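PDB 4W78: hydratase ChsH1, which catalyses hydration of a steroid enoyl-CoA, 3-oxo-4,17-pregnadiene-20-carboxyl-CoA, in degradation of the cholesterol side chain, acting in a complex with ChsH2. Local coordinates for residues D25-P30 with L113-Q118; P44-D49 with G59-P64. One frame throughout, in Å; residues are numbered along the deposited sequence.

In the fold
Both contacts belong to the part of this hotdog-family hydratase that lies off one end of the antiparallel sheet, and their centres are about 11 Å apart on the same side of the chain's centre. Along the chain, both segments of interaction 2, which flank helix 49-54, fall between those of interaction 1. The latter brings the start of helix 29-39 against the loop between strands 99-109 and 119-134. Two probable hydrogen bonds tie the contacts together: Leu113 O to Ala62 N at 2.8 Å, and Gln29 NE2 to Tyr46 O at 2.9 Å. Segments from residues 25 to 118, some sequence neighbours and some distant, thus form one patch, whose interaction 2 side also packs against ChsH2.

Interaction 1: D25-P30 with L113-Q118; sequences DPVNQP and LLPGEQ
The chi1 of Val27, 175°, swings CG1 round beside its carbonyl carbon and toward the Leu114-Pro115 backbone, and points CG2 toward Glu117 O and Leu113. The receiving loop contains a type II beta turn from Leu114 to Glu117, in the hotdog-fold domain, where it leads into strand 119-134. Val27 CG1 comes within 3.8 Å of Pro115 CA, while Val27 CG2 meets Leu113 CD1 at 4.0 Å, the two side chains crossing at about a right angle. The isobutyl group of Leu113 and the valine are both buried, and Trp70 and Ile67 of helix 67-70 extend this apolar cluster.

The backbone of Val27 is gripped at both polar atoms. Val27 N donates to Glu117 O at 2.7 Å, and Val27 O accepts from Gly116 N at 2.8 Å with an N-H...O angle of 171°. Beside the second bond, Pro115 CA lies 3.4 Å from the same Val27 O and adds a CA-H...O contact.

Each partner is braced from within. Glu117 extends its chain, and Leu114 N donates to Glu117 OE1 at 2.9 Å, from the anti side and tilted 24° out of the carboxylate plane. OE1 also forms a salt bridge with Arg111; the two ends of the turn are thus tied by side chain as well as by the backbone bond from Glu117 N to Leu114 O. Across the contact, Asn28 N-caps helix 29-39, its OD1 accepting from Met31 N, while its ND2 reaches Pro26 O at 2.9 Å with the acceptor in the amide plane.

Interaction 2: P44-D49 with G59-P64; sequences PIYVDD and GIVAPP
Tyr46 lays one face of its ring over Pro63, whose CG sits 3.6 Å from the ring centroid and 5° off the normal, a CH-pi contact. The segment around it resembles the hydratase 2 sequence motif of MaoC-like hotdog enzymes: Asp41, Asn43 and Pro44 match, while Tyr46 stands where the motif has a histidine. At the ring's edge Val61 O approaches CD1 of Tyr46 to 3.3 Å; this buried carbonyl has no hydrogen-bond partner in the model, and the CA-H of Tyr46 also points at it.

Two hydrogen bonds fix the pairing of the loops. Val61 N donates to Ile45 O at 3.2 Å, and Ile60 N meets Asp49 OD1 at 2.9 Å, nearly along the C-O axis of the carboxylate. Between them Ile60 is wedged in: with CG1 anti to its carbonyl carbon (chi1 -77°), it turns CG1 toward Asp49 OD1, while CG2 rests 3.3 Å from Tyr46 O. Ile45 CD1 touches Val61 CG2 at 3.8 Å.

Farther out, Val36 of helix 29-39 and Gln60 of the ChsH2 chain pack on Tyr46, and Pro69 of that chain packs on Ile45. Asp48 N-caps helix 49-54, its OD1 weakly hydrogen-bonded to Ala51 N.

Interaction 1: D25-P30 with L113-Q118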
loop_
_atom_site.group_PDB
_atom_site.type_symbol
_atom_site.label_atom_id
_atom_site.label_comp_id
_atom_site.label_asym_id
_atom_site.label_seq_id
_atom_site.Cartn_x
_atom_site.Cartn_y
_atom_site.Cartn_z
ATOM N N ASP A 25 -3.501 10.927 -8.645
ATOM C CA ASP A 25 -2.411 10.772 -9.609
ATOM C C ASP A 25 -2.984 10.426 -10.967
ATOM O O ASP A 25 -4.051 9.826 -11.061
ATOM C CB ASP A 25 -1.484 9.604 -9.208
ATOM C CG ASP A 25 -1.205 9.548 -7.719
ATOM O OD1 ASP A 25 -0.387 10.351 -7.248
ATOM O OD2 ASP A 25 -1.812 8.701 -7.029
ATOM N N PRO A 26 -2.253 10.763 -12.038
ATOM C CA PRO A 26 -2.575 10.155 -13.322
ATOM C C PRO A 26 -2.367 8.649 -13.224
ATOM O O PRO A 26 -1.657 8.199 -12.329
ATOM C CB PRO A 26 -1.517 10.741 -14.268
ATOM C CG PRO A 26 -0.922 11.905 -13.530
ATOM C CD PRO A 26 -1.019 11.560 -12.086
ATOM N N VAL A 27 -2.981 7.883 -14.125
ATOM C CA VAL A 27 -2.640 6.463 -14.264
ATOM C C VAL A 27 -1.122 6.385 -14.347
ATOM O O VAL A 27 -0.485 7.193 -15.046
ATOM C CB VAL A 27 -3.277 5.891 -15.540
ATOM C CG1 VAL A 27 -2.828 4.437 -15.782
ATOM C CG2 VAL A 27 -4.809 5.997 -15.449
ATOM N N ASN A 28 -0.520 5.457 -13.607
ATOM C CA ASN A 28 0.937 5.449 -13.519
ATOM C C ASN A 28 1.504 4.062 -13.271
ATOM O O ASN A 28 0.872 3.235 -12.608
ATOM C CB ASN A 28 1.417 6.423 -12.432
ATOM C CG ASN A 28 1.005 6.005 -11.055
ATOM O OD1 ASN A 28 1.717 5.255 -10.386
ATOM N ND2 ASN A 28 -0.142 6.507 -10.601
ATOM N N GLN A 29 2.689 3.828 -13.823
ATOM C CA GLN A 29 3.346 2.531 -13.725
ATOM C C GLN A 29 3.650 2.062 -12.284
ATOM O O GLN A 29 3.451 0.884 -11.994
ATOM C CB GLN A 29 4.605 2.474 -14.605
ATOM C CG GLN A 29 5.084 1.038 -14.819
ATOM C CD GLN A 29 4.091 0.241 -15.649
ATOM O OE1 GLN A 29 3.620 0.735 -16.676
ATOM N NE2 GLN A 29 3.760 -0.984 -15.212
ATOM N N PRO A 30 4.140 2.954 -11.390
ATOM C CA PRO A 30 4.441 2.474 -10.035
ATOM C C PRO A 30 3.226 1.871 -9.342
ATOM O O PRO A 30 3.352 0.811 -8.713
ATOM C CB PRO A 30 4.947 3.738 -9.312
ATOM C CG PRO A 30 5.579 4.538 -10.431
ATOM C CD PRO A 30 4.622 4.339 -11.592
ATOM N N LEU A 113 -6.950 2.240 -20.283
ATOM C CA LEU A 113 -6.252 3.502 -20.018
ATOM C C LEU A 113 -4.737 3.375 -20.122
ATOM O O LEU A 113 -4.161 2.313 -19.863
ATOM C CB LEU A 113 -6.615 4.017 -18.628
ATOM C CG LEU A 113 -8.111 4.128 -18.359
ATOM C CD1 LEU A 113 -8.308 4.620 -16.934
ATOM C CD2 LEU A 113 -8.785 5.055 -19.379
ATOM N N LEU A 114 -4.089 4.478 -20.478
ATOM C CA LEU A 114 -2.638 4.527 -20.601
ATOM C C LEU A 114 -2.006 5.314 -19.455
ATOM O O LEU A 114 -2.578 6.298 -18.991
ATOM C CB LEU A 114 -2.265 5.208 -21.919
ATOM C CG LEU A 114 -2.819 4.570 -23.192
ATOM C CD1 LEU A 114 -2.691 5.549 -24.360
ATOM C CD2 LEU A 114 -2.045 3.292 -23.489
ATOM N N PRO A 115 -0.823 4.882 -18.983
ATOM C CA PRO A 115 -0.069 5.723 -18.052
ATOM C C PRO A 115 0.018 7.172 -18.543
ATOM O O PRO A 115 0.244 7.410 -19.736
ATOM C CB PRO A 115 1.310 5.063 -18.029
ATOM C CG PRO A 115 0.999 3.601 -18.249
ATOM C CD PRO A 115 -0.156 3.587 -19.229
ATOM N N GLY A 116 -0.208 8.113 -17.630
ATOM C CA GLY A 116 -0.201 9.529 -17.951
ATOM C C GLY A 116 -1.597 10.114 -18.064
ATOM O O GLY A 116 -1.788 11.318 -17.884
ATOM N N GLU A 117 -2.587 9.267 -18.341
ATOM C CA GLU A 117 -3.961 9.746 -18.420
ATOM C C GLU A 117 -4.510 10.050 -17.038
ATOM O O GLU A 117 -4.271 9.296 -16.098
ATOM C CB GLU A 117 -4.854 8.751 -19.149
ATOM C CG GLU A 117 -4.439 8.565 -20.598
ATOM C CD GLU A 117 -5.516 7.916 -21.434
ATOM O OE1 GLU A 117 -5.775 6.708 -21.248
ATOM O OE2 GLU A 117 -6.101 8.628 -22.277
ATOM N N GLN A 118 -5.215 11.169 -16.932
ATOM C CA GLN A 118 -5.783 11.658 -15.677
ATOM C C GLN A 118 -7.288 11.383 -15.628
ATOM O O GLN A 118 -8.051 11.929 -16.421
ATOM C CB GLN A 118 -5.543 13.168 -15.566
ATOM C CG GLN A 118 -6.299 13.860 -14.439
ATOM C CD GLN A 118 -5.734 13.519 -13.070
ATOM O OE1 GLN A 118 -4.570 13.816 -12.775
ATOM N NE2 GLN A 118 -6.554 12.900 -12.225
#

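Interaction 2: P44-D49 with G59-P64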
loop_
_atom_site.group_PDB
_atom_site.type_symbol
_atom_site.label_atom_id
_atom_site.label_comp_id
_atom_site.label_asym_id
_atom_site.label_seq_id
_atom_site.Cartn_x
_atom_site.Cartn_y
_atom_site.Cartn_z
ATOM N N PRO A 44 1.317 -9.729 -19.297
ATOM C CA PRO A 44 2.461 -8.891 -19.658
ATOM C C PRO A 44 2.084 -7.519 -20.205
ATOM O O PRO A 44 2.944 -6.639 -20.241
ATOM C CB PRO A 44 3.169 -9.720 -20.742
ATOM C CG PRO A 44 2.088 -10.543 -21.337
ATOM C CD PRO A 44 1.215 -10.919 -20.161
ATOM N N ILE A 45 0.833 -7.326 -20.618
ATOM C CA ILE A 45 0.453 -6.045 -21.195
ATOM C C ILE A 45 0.465 -4.908 -20.171
ATOM O O ILE A 45 0.454 -3.743 -20.552
ATOM C CB ILE A 45 -0.919 -6.092 -21.894
ATOM C CG1 ILE A 45 -2.058 -6.161 -20.868
ATOM C CG2 ILE A 45 -0.977 -7.262 -22.895
ATOM C CD1 ILE A 45 -3.448 -6.187 -21.517
ATOM N N TYR A 46 0.503 -5.247 -18.879
ATOM C CA TYR A 46 0.504 -4.216 -17.835
ATOM C C TYR A 46 1.911 -3.755 -17.483
ATOM O O TYR A 46 2.081 -2.771 -16.746
ATOM C CB TYR A 46 -0.185 -4.738 -16.571
ATOM C CG TYR A 46 -1.595 -5.265 -16.777
ATOM C CD1 TYR A 46 -2.481 -4.640 -17.649
ATOM C CD2 TYR A 46 -2.032 -6.395 -16.097
ATOM C CE1 TYR A 46 -3.771 -5.139 -17.846
ATOM C CE2 TYR A 46 -3.317 -6.886 -16.270
ATOM C CZ TYR A 46 -4.180 -6.257 -17.145
ATOM O OH TYR A 46 -5.457 -6.758 -17.324
ATOM N N VAL A 47 2.920 -4.456 -18.004
ATOM C CA VAL A 47 4.304 -4.210 -17.602
ATOM C C VAL A 47 5.319 -4.205 -18.746
ATOM O O VAL A 47 6.487 -3.905 -18.516
ATOM C CB VAL A 47 4.777 -5.247 -16.551
ATOM C CG1 VAL A 47 3.969 -5.107 -15.251
ATOM C CG2 VAL A 47 4.644 -6.659 -17.098
ATOM N N ASP A 48 4.889 -4.548 -19.958
ATOM C CA ASP A 48 5.808 -4.723 -21.097
ATOM C C ASP A 48 5.191 -4.075 -22.335
ATOM O O ASP A 48 4.168 -4.544 -22.835
ATOM C CB ASP A 48 6.090 -6.230 -21.310
ATOM C CG ASP A 48 6.865 -6.552 -22.608
ATOM O OD1 ASP A 48 7.306 -5.653 -23.352
ATOM O OD2 ASP A 48 7.044 -7.754 -22.876
ATOM N N ASP A 49 5.813 -2.993 -22.809
ATOM C CA ASP A 49 5.342 -2.256 -23.988
ATOM C C ASP A 49 5.209 -3.155 -25.219
ATOM O O ASP A 49 4.221 -3.075 -25.933
ATOM C CB ASP A 49 6.279 -1.085 -24.336
ATOM C CG ASP A 49 6.039 0.161 -23.480
ATOM O OD1 ASP A 49 4.915 0.375 -22.982
ATOM O OD2 ASP A 49 6.993 0.954 -23.324
ATOM N N GLY A 59 0.679 0.971 -26.110
ATOM C CA GLY A 59 1.800 0.790 -25.200
ATOM C C GLY A 59 1.228 0.119 -23.974
ATOM O O GLY A 59 0.088 -0.348 -24.023
ATOM N N ILE A 60 1.998 0.062 -22.887
ATOM C CA ILE A 60 1.512 -0.529 -21.642
ATOM C C ILE A 60 0.159 0.073 -21.287
ATOM O O ILE A 60 -0.044 1.276 -21.431
ATOM C CB ILE A 60 2.499 -0.283 -20.474
ATOM C CG1 ILE A 60 3.700 -1.229 -20.596
ATOM C CG2 ILE A 60 1.814 -0.481 -19.120
ATOM C CD1 ILE A 60 4.873 -0.849 -19.697
ATOM N N VAL A 61 -0.778 -0.769 -20.857
ATOM C CA VAL A 61 -2.078 -0.281 -20.428
ATOM C C VAL A 61 -2.316 -0.624 -18.960
ATOM O O VAL A 61 -1.697 -1.543 -18.413
ATOM C CB VAL A 61 -3.225 -0.864 -21.289
ATOM C CG1 VAL A 61 -3.254 -0.206 -22.660
ATOM C CG2 VAL A 61 -3.089 -2.383 -21.422
ATOM N N ALA A 62 -3.201 0.128 -18.312
ATOM C CA ALA A 62 -3.599 -0.191 -16.950
ATOM C C ALA A 62 -4.593 -1.355 -16.933
ATOM O O ALA A 62 -5.431 -1.470 -17.814
ATOM C CB ALA A 62 -4.237 1.046 -16.294
ATOM N N PRO A 63 -4.532 -2.199 -15.899
ATOM C CA PRO A 63 -5.599 -3.200 -15.746
ATOM C C PRO A 63 -6.959 -2.512 -15.628
ATOM O O PRO A 63 -7.092 -1.558 -14.869
ATOM C CB PRO A 63 -5.250 -3.894 -14.421
ATOM C CG PRO A 63 -3.794 -3.604 -14.188
ATOM C CD PRO A 63 -3.510 -2.278 -14.839
ATOM N N PRO A 64 -7.970 -2.981 -16.379
ATOM C CA PRO A 64 -9.284 -2.329 -16.311
ATOM C C PRO A 64 -9.818 -2.273 -14.884
ATOM O O PRO A 64 -10.383 -1.249 -14.473
ATOM C CB PRO A 64 -10.159 -3.228 -17.179
ATOM C CG PRO A 64 -9.188 -3.758 -18.208
ATOM C CD PRO A 64 -7.897 -3.979 -17.465
#